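Local atomic coordinates of 433aa long hypothetical phosphoribosylglycinamide formyl transferase (Pyrococcus horikoshii, PDB entry 2DWC), a protein that belongs to the ATP-grasp superfamily, pairing a Rossmann-like preATP-grasp domain with an ATP-grasp domain that holds adenosine-5'-diphosphate. Residues D84-E89 against Y106-N111; F73-V78 against L98-K103. One frame throughout, in Å; residues are numbered along the deposited sequence.

Contact 1: residues D84-E89 against Y106-N111; sequences DAIIPE and YFVVPN
Asp-84 O lies at the edge of the Phe-107 ring, near the ring plane, while Ala-85 CB approaches the same ring obliquely. Phe-107 CB is 3.5 Å from Asp-84 O, and a chi1 of -179° turns the ring to the carbonyl-carbon side, where its CD2 edge also faces that oxygen. Beside the ring the two segments run in broadly the same direction, 47° apart, and share a single beta bridge, Ile-86 with Val-108. Ile-86 gives its N-H to Phe-107 O (N to O 2.8 Å, 166° at the hydrogen) and takes the N-H of Val-109 on its own carbonyl (Val-109 N to Ile-86 O, 3.1 Å). The CA of Ala-85 adds a CA-H...O contact to Phe-107 O. Apolar groups fill in around these bonds: Ile-86 CD1 reaches Tyr-106 CB at 3.8 Å, and Val-109 CG2 touches Ala-85 CB and Ile-87 CG1. Pro-88, with no N-H to give, sets CD 3.4 Å from Val-109 O. Strand 85-88 pairs with strand 21-25, while His-317 and Val-321 of helix 313-322 cover Ile-87 and Val-109. Both backbone polar groups of buried Ile-86 are therefore satisfied by 106-111, and the surrounding hydrocarbon probably shields these bonds from water.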
loop_
_atom_site.group_PDB
_atom_site.type_symbol
_atom_site.label_atom_id
_atom_site.label_comp_id
_atom_site.label_asym_id
_atom_site.label_seq_id
_atom_site.Cartn_x
_atom_site.Cartn_y
_atom_site.Cartn_z
ATOM N N ASP B 84 13.535 -13.613 -11.154
ATOM C CA ASP B 84 14.273 -12.481 -11.773
ATOM C C ASP B 84 15.145 -11.758 -10.755
ATOM O O ASP B 84 16.083 -11.028 -11.133
ATOM C CB ASP B 84 13.255 -11.496 -12.382
ATOM C CG ASP B 84 12.517 -12.134 -13.548
ATOM O OD1 ASP B 84 11.392 -12.636 -13.363
ATOM O OD2 ASP B 84 13.104 -12.231 -14.657
ATOM N N ALA B 85 14.803 -11.878 -9.470
ATOM C CA ALA B 85 15.613 -11.293 -8.403
ATOM C C ALA B 85 15.457 -12.100 -7.154
ATOM O O ALA B 85 14.332 -12.509 -6.826
ATOM C CB ALA B 85 15.176 -9.826 -8.118
ATOM N N ILE B 86 16.586 -12.345 -6.481
ATOM C CA ILE B 86 16.646 -13.068 -5.184
ATOM C C ILE B 86 16.957 -11.941 -4.193
ATOM O O ILE B 86 18.002 -11.301 -4.272
ATOM C CB ILE B 86 17.773 -14.087 -5.226
ATOM C CG1 ILE B 86 17.419 -15.115 -6.278
ATOM C CG2 ILE B 86 17.968 -14.732 -3.807
ATOM C CD1 ILE B 86 18.528 -16.180 -6.461
ATOM N N ILE B 87 16.015 -11.697 -3.292
ATOM C CA ILE B 87 16.041 -10.581 -2.345
ATOM C C ILE B 87 16.203 -11.023 -0.911
ATOM O O ILE B 87 15.230 -11.411 -0.247
ATOM C CB ILE B 87 14.718 -9.782 -2.508
ATOM C CG1 ILE B 87 14.514 -9.382 -3.976
ATOM C CG2 ILE B 87 14.736 -8.544 -1.618
ATOM C CD1 ILE B 87 13.208 -8.583 -4.302
ATOM N N PRO B 88 17.437 -11.010 -0.415
ATOM C CA PRO B 88 17.697 -11.411 0.978
ATOM C C PRO B 88 17.155 -10.322 1.885
ATOM O O PRO B 88 17.465 -9.152 1.685
ATOM C CB PRO B 88 19.227 -11.498 1.063
ATOM C CG PRO B 88 19.745 -11.365 -0.312
ATOM C CD PRO B 88 18.680 -10.631 -1.126
ATOM N N GLU B 89 16.343 -10.691 2.884
ATOM C CA GLU B 89 15.767 -9.708 3.780
ATOM C C GLU B 89 16.445 -9.743 5.151
ATOM O O GLU B 89 16.281 -8.833 5.970
ATOM C CB GLU B 89 14.277 -9.980 3.897
ATOM C CG GLU B 89 13.602 -9.903 2.537
ATOM C CD GLU B 89 13.389 -8.460 2.113
ATOM O OE1 GLU B 89 14.381 -7.672 1.977
ATOM O OE2 GLU B 89 12.213 -8.111 1.931
ATOM N N TYR B 106 21.769 -16.141 -11.576
ATOM C CA TYR B 106 20.545 -15.621 -10.960
ATOM C C TYR B 106 20.946 -14.350 -10.258
ATOM O O TYR B 106 21.968 -14.327 -9.546
ATOM C CB TYR B 106 19.983 -16.591 -9.912
ATOM C CG TYR B 106 19.461 -17.837 -10.562
ATOM C CD1 TYR B 106 20.236 -18.989 -10.606
ATOM C CD2 TYR B 106 18.220 -17.842 -11.203
ATOM C CE1 TYR B 106 19.808 -20.120 -11.274
ATOM C CE2 TYR B 106 17.775 -19.000 -11.876
ATOM C CZ TYR B 106 18.584 -20.113 -11.899
ATOM O OH TYR B 106 18.168 -21.238 -12.560
ATOM N N PHE B 107 20.075 -13.338 -10.336
ATOM C CA PHE B 107 20.386 -12.027 -9.805
ATOM C C PHE B 107 20.133 -11.892 -8.289
ATOM O O PHE B 107 18.990 -11.819 -7.837
ATOM C CB PHE B 107 19.585 -10.962 -10.592
ATOM C CG PHE B 107 19.850 -9.553 -10.144
ATOM C CD1 PHE B 107 21.171 -9.125 -9.898
ATOM C CD2 PHE B 107 18.801 -8.655 -9.964
ATOM C CE1 PHE B 107 21.445 -7.808 -9.472
ATOM C CE2 PHE B 107 19.079 -7.306 -9.536
ATOM C CZ PHE B 107 20.413 -6.911 -9.296
ATOM N N VAL B 108 21.224 -11.885 -7.534
ATOM C CA VAL B 108 21.201 -11.712 -6.079
ATOM C C VAL B 108 21.392 -10.226 -5.778
ATOM O O VAL B 108 22.330 -9.577 -6.290
ATOM C CB VAL B 108 22.324 -12.536 -5.447
ATOM C CG1 VAL B 108 22.380 -12.326 -3.938
ATOM C CG2 VAL B 108 22.088 -14.028 -5.770
ATOM N N VAL B 109 20.508 -9.691 -4.937
ATOM C CA VAL B 109 20.467 -8.259 -4.613
ATOM C C VAL B 109 21.193 -7.883 -3.336
ATOM O O VAL B 109 21.031 -8.549 -2.304
ATOM C CB VAL B 109 18.986 -7.844 -4.409
ATOM C CG1 VAL B 109 18.868 -6.431 -3.791
ATOM C CG2 VAL B 109 18.250 -7.953 -5.760
ATOM N N PRO B 110 22.038 -6.839 -3.379
ATOM C CA PRO B 110 22.405 -5.970 -4.523
ATOM C C PRO B 110 23.429 -6.742 -5.360
ATOM O O PRO B 110 23.529 -6.555 -6.589
ATOM C CB PRO B 110 22.952 -4.713 -3.836
ATOM C CG PRO B 110 23.579 -5.265 -2.586
ATOM C CD PRO B 110 22.577 -6.319 -2.110
ATOM N N ASN B 111 24.180 -7.592 -4.651
ATOM C CA ASN B 111 25.098 -8.628 -5.196
ATOM C C ASN B 111 25.394 -9.491 -3.962
ATOM O O ASN B 111 25.142 -9.079 -2.812
ATOM C CB ASN B 111 26.428 -8.096 -5.856
ATOM C CG ASN B 111 27.102 -7.034 -5.045
ATOM O OD1 ASN B 111 27.397 -7.217 -3.870
ATOM N ND2 ASN B 111 27.359 -5.883 -5.688
#

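Contact 2: residues F73-V78 against L98-K103; sequences FLWSVV and LFEFEK
Trp-75 NE1 donates to Glu-100 OE1 at 2.8 Å, a hydrogen bond between residues 73-78 and 98-103. The carboxylate oxygen lies close to the indole plane and is met on its anti side, with the N-H...O angle at 153°. Glu-100 reaches over because its chain is extended beyond CG, and the carboxylate plane stays 33° from that of the indole. Its other oxygen, OE2, forms a salt bridge with Lys-71 in the same helix as Trp-75, so the one carboxylate is held by two groups of helix 71-81.

Phe-101 turns its edge into one face of the indole, in a T-shaped stack. The phenyl centroid lies 4.8 Å from that of the five-membered ring, and Phe-101 CE1 comes within 3.5 Å of Trp-75 CD2. Val-78 covers one face of the phenyl ring with CG2, a CH-pi contact 3.7 Å from the centroid and almost on the ring normal. Leu-74 CB meets the ring at its edge, 3.6 Å from Phe-101 CZ. Phe-101 is thus lodged among three residues of helix 71-81: Trp-75 and Leu-74 at its edge and Val-78 over one face would restrict its turning.

The axes of the two short segments approach to 10.8 Å and cross at -30°. Leu-23 of strand 21-25 lies against Val-78, and Leu-25 against Leu-98. Neighbouring helices packed side by side on a parallel sheet in this way are characteristic of the Rossmann-like layered alpha/beta fold of preATP-grasp domains.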
loop_
_atom_site.group_PDB
_atom_site.type_symbol
_atom_site.label_atom_id
_atom_site.label_comp_id
_atom_site.label_asym_id
_atom_site.label_seq_id
_atom_site.Cartn_x
_atom_site.Cartn_y
_atom_site.Cartn_z
ATOM N N PHE B 73 18.489 -26.478 0.562
ATOM C CA PHE B 73 17.091 -26.036 0.615
ATOM C C PHE B 73 16.921 -24.832 -0.317
ATOM O O PHE B 73 16.025 -24.803 -1.173
ATOM C CB PHE B 73 16.685 -25.664 2.058
ATOM C CG PHE B 73 15.428 -24.842 2.129
ATOM C CD1 PHE B 73 14.252 -25.313 1.567
ATOM C CD2 PHE B 73 15.432 -23.596 2.745
ATOM C CE1 PHE B 73 13.064 -24.536 1.621
ATOM C CE2 PHE B 73 14.276 -22.806 2.817
ATOM C CZ PHE B 73 13.063 -23.284 2.241
ATOM N N LEU B 74 17.785 -23.839 -0.149
ATOM C CA LEU B 74 17.702 -22.642 -0.975
ATOM C C LEU B 74 17.897 -22.964 -2.448
ATOM O O LEU B 74 17.189 -22.408 -3.311
ATOM C CB LEU B 74 18.724 -21.575 -0.505
ATOM C CG LEU B 74 18.516 -21.090 0.949
ATOM C CD1 LEU B 74 19.593 -20.033 1.275
ATOM C CD2 LEU B 74 17.108 -20.485 1.135
ATOM N N TRP B 75 18.834 -23.849 -2.780
ATOM C CA TRP B 75 19.004 -24.172 -4.192
ATOM C C TRP B 75 17.752 -24.855 -4.783
ATOM O O TRP B 75 17.379 -24.674 -5.934
ATOM C CB TRP B 75 20.213 -25.108 -4.378
ATOM C CG TRP B 75 21.413 -24.395 -4.967
ATOM C CD1 TRP B 75 22.646 -24.251 -4.387
ATOM C CD2 TRP B 75 21.485 -23.745 -6.249
ATOM N NE1 TRP B 75 23.493 -23.560 -5.249
ATOM C CE2 TRP B 75 22.800 -23.236 -6.391
ATOM C CE3 TRP B 75 20.569 -23.548 -7.292
ATOM C CZ2 TRP B 75 23.211 -22.543 -7.541
ATOM C CZ3 TRP B 75 20.980 -22.857 -8.441
ATOM C CH2 TRP B 75 22.296 -22.365 -8.545
ATOM N N SER B 76 17.103 -25.682 -3.974
ATOM C CA SER B 76 15.926 -26.376 -4.475
ATOM C C SER B 76 14.871 -25.329 -4.828
ATOM O O SER B 76 14.223 -25.376 -5.873
ATOM C CB SER B 76 15.387 -27.353 -3.390
ATOM O OG SER B 76 14.221 -27.996 -3.867
ATOM N N VAL B 77 14.721 -24.337 -3.967
ATOM C CA VAL B 77 13.741 -23.295 -4.255
ATOM C C VAL B 77 14.148 -22.479 -5.493
ATOM O O VAL B 77 13.333 -22.209 -6.376
ATOM C CB VAL B 77 13.615 -22.334 -3.039
ATOM C CG1 VAL B 77 12.595 -21.215 -3.392
ATOM C CG2 VAL B 77 13.119 -23.136 -1.798
ATOM N N VAL B 78 15.398 -22.064 -5.544
ATOM C CA VAL B 78 15.849 -21.257 -6.695
ATOM C C VAL B 78 15.730 -22.041 -8.009
ATOM O O VAL B 78 15.251 -21.504 -9.014
ATOM C CB VAL B 78 17.309 -20.755 -6.496
ATOM C CG1 VAL B 78 17.847 -20.121 -7.830
ATOM C CG2 VAL B 78 17.347 -19.713 -5.331
ATOM N N LEU B 98 24.215 -17.804 -1.815
ATOM C CA LEU B 98 24.057 -16.557 -2.573
ATOM C C LEU B 98 25.152 -16.426 -3.643
ATOM O O LEU B 98 24.869 -16.049 -4.787
ATOM C CB LEU B 98 24.055 -15.342 -1.614
ATOM C CG LEU B 98 22.935 -15.304 -0.566
ATOM C CD1 LEU B 98 23.066 -13.985 0.275
ATOM C CD2 LEU B 98 21.558 -15.379 -1.252
ATOM N N PHE B 99 26.398 -16.755 -3.306
ATOM C CA PHE B 99 27.456 -16.611 -4.310
ATOM C C PHE B 99 27.243 -17.617 -5.423
ATOM O O PHE B 99 27.504 -17.309 -6.580
ATOM C CB PHE B 99 28.864 -16.853 -3.707
ATOM C CG PHE B 99 29.391 -15.690 -2.875
ATOM C CD1 PHE B 99 29.411 -15.747 -1.489
ATOM C CD2 PHE B 99 29.901 -14.559 -3.508
ATOM C CE1 PHE B 99 29.936 -14.709 -0.739
ATOM C CE2 PHE B 99 30.438 -13.494 -2.759
ATOM C CZ PHE B 99 30.457 -13.572 -1.390
ATOM N N GLU B 100 26.757 -18.821 -5.075
ATOM C CA GLU B 100 26.552 -19.833 -6.118
ATOM C C GLU B 100 25.408 -19.447 -7.075
ATOM O O GLU B 100 25.500 -19.666 -8.285
ATOM C CB GLU B 100 26.254 -21.179 -5.477
ATOM C CG GLU B 100 27.497 -21.779 -4.826
ATOM C CD GLU B 100 27.268 -23.119 -4.189
ATOM O OE1 GLU B 100 26.225 -23.768 -4.480
ATOM O OE2 GLU B 100 28.155 -23.518 -3.393
ATOM N N PHE B 101 24.324 -18.879 -6.525
ATOM C CA PHE B 101 23.203 -18.463 -7.377
ATOM C C PHE B 101 23.708 -17.467 -8.422
ATOM O O PHE B 101 23.365 -17.529 -9.611
ATOM C CB PHE B 101 22.071 -17.764 -6.584
ATOM C CG PHE B 101 21.471 -18.601 -5.460
ATOM C CD1 PHE B 101 21.437 -20.000 -5.562
ATOM C CD2 PHE B 101 20.955 -17.986 -4.313
ATOM C CE1 PHE B 101 20.887 -20.795 -4.491
ATOM C CE2 PHE B 101 20.400 -18.765 -3.230
ATOM C CZ PHE B 101 20.383 -20.187 -3.343
ATOM N N GLU B 102 24.476 -16.507 -7.940
ATOM C CA GLU B 102 24.987 -15.439 -8.830
ATOM C C GLU B 102 25.890 -16.005 -9.899
ATOM O O GLU B 102 25.787 -15.626 -11.085
ATOM C CB GLU B 102 25.684 -14.418 -7.909
ATOM C CG GLU B 102 26.256 -13.192 -8.486
ATOM C CD GLU B 102 26.758 -12.333 -7.333
ATOM O OE1 GLU B 102 27.866 -12.640 -6.809
ATOM O OE2 GLU B 102 26.013 -11.400 -6.928
ATOM N N LYS B 103 26.778 -16.921 -9.493
ATOM C CA LYS B 103 27.680 -17.573 -10.433
ATOM C C LYS B 103 26.928 -18.323 -11.504
ATOM O O LYS B 103 27.390 -18.457 -12.636
ATOM C CB LYS B 103 28.611 -18.548 -9.680
ATOM C CG LYS B 103 30.053 -18.142 -9.646
ATOM C CD LYS B 103 30.881 -19.112 -8.790
ATOM C CE LYS B 103 30.557 -20.583 -9.120
ATOM N NZ LYS B 103 30.966 -21.035 -10.499
#

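Contacts 1 and 2 lie about 10 Å apart, centre to centre, in the preATP-grasp domain, and their segments alternate along the chain: helix 71-81 leads into strand 85-88, then helix 95-103, then the 106-111 loop. Both are largely buried, but contact 1 holds the sheet's edge strand to a loop through backbone bonds, whereas contact 2 joins two helices through side chains alone, where Trp-75 and Glu-100 are partly exposed. Phe-101 joins the two: its ring also packs against Ile-86 CD1, and its carbonyl is a probable acceptor for the N-H of Tyr-106. The apolar packing is thus continuous from the helix pair to the edge strand through Phe-101 and Ile-86.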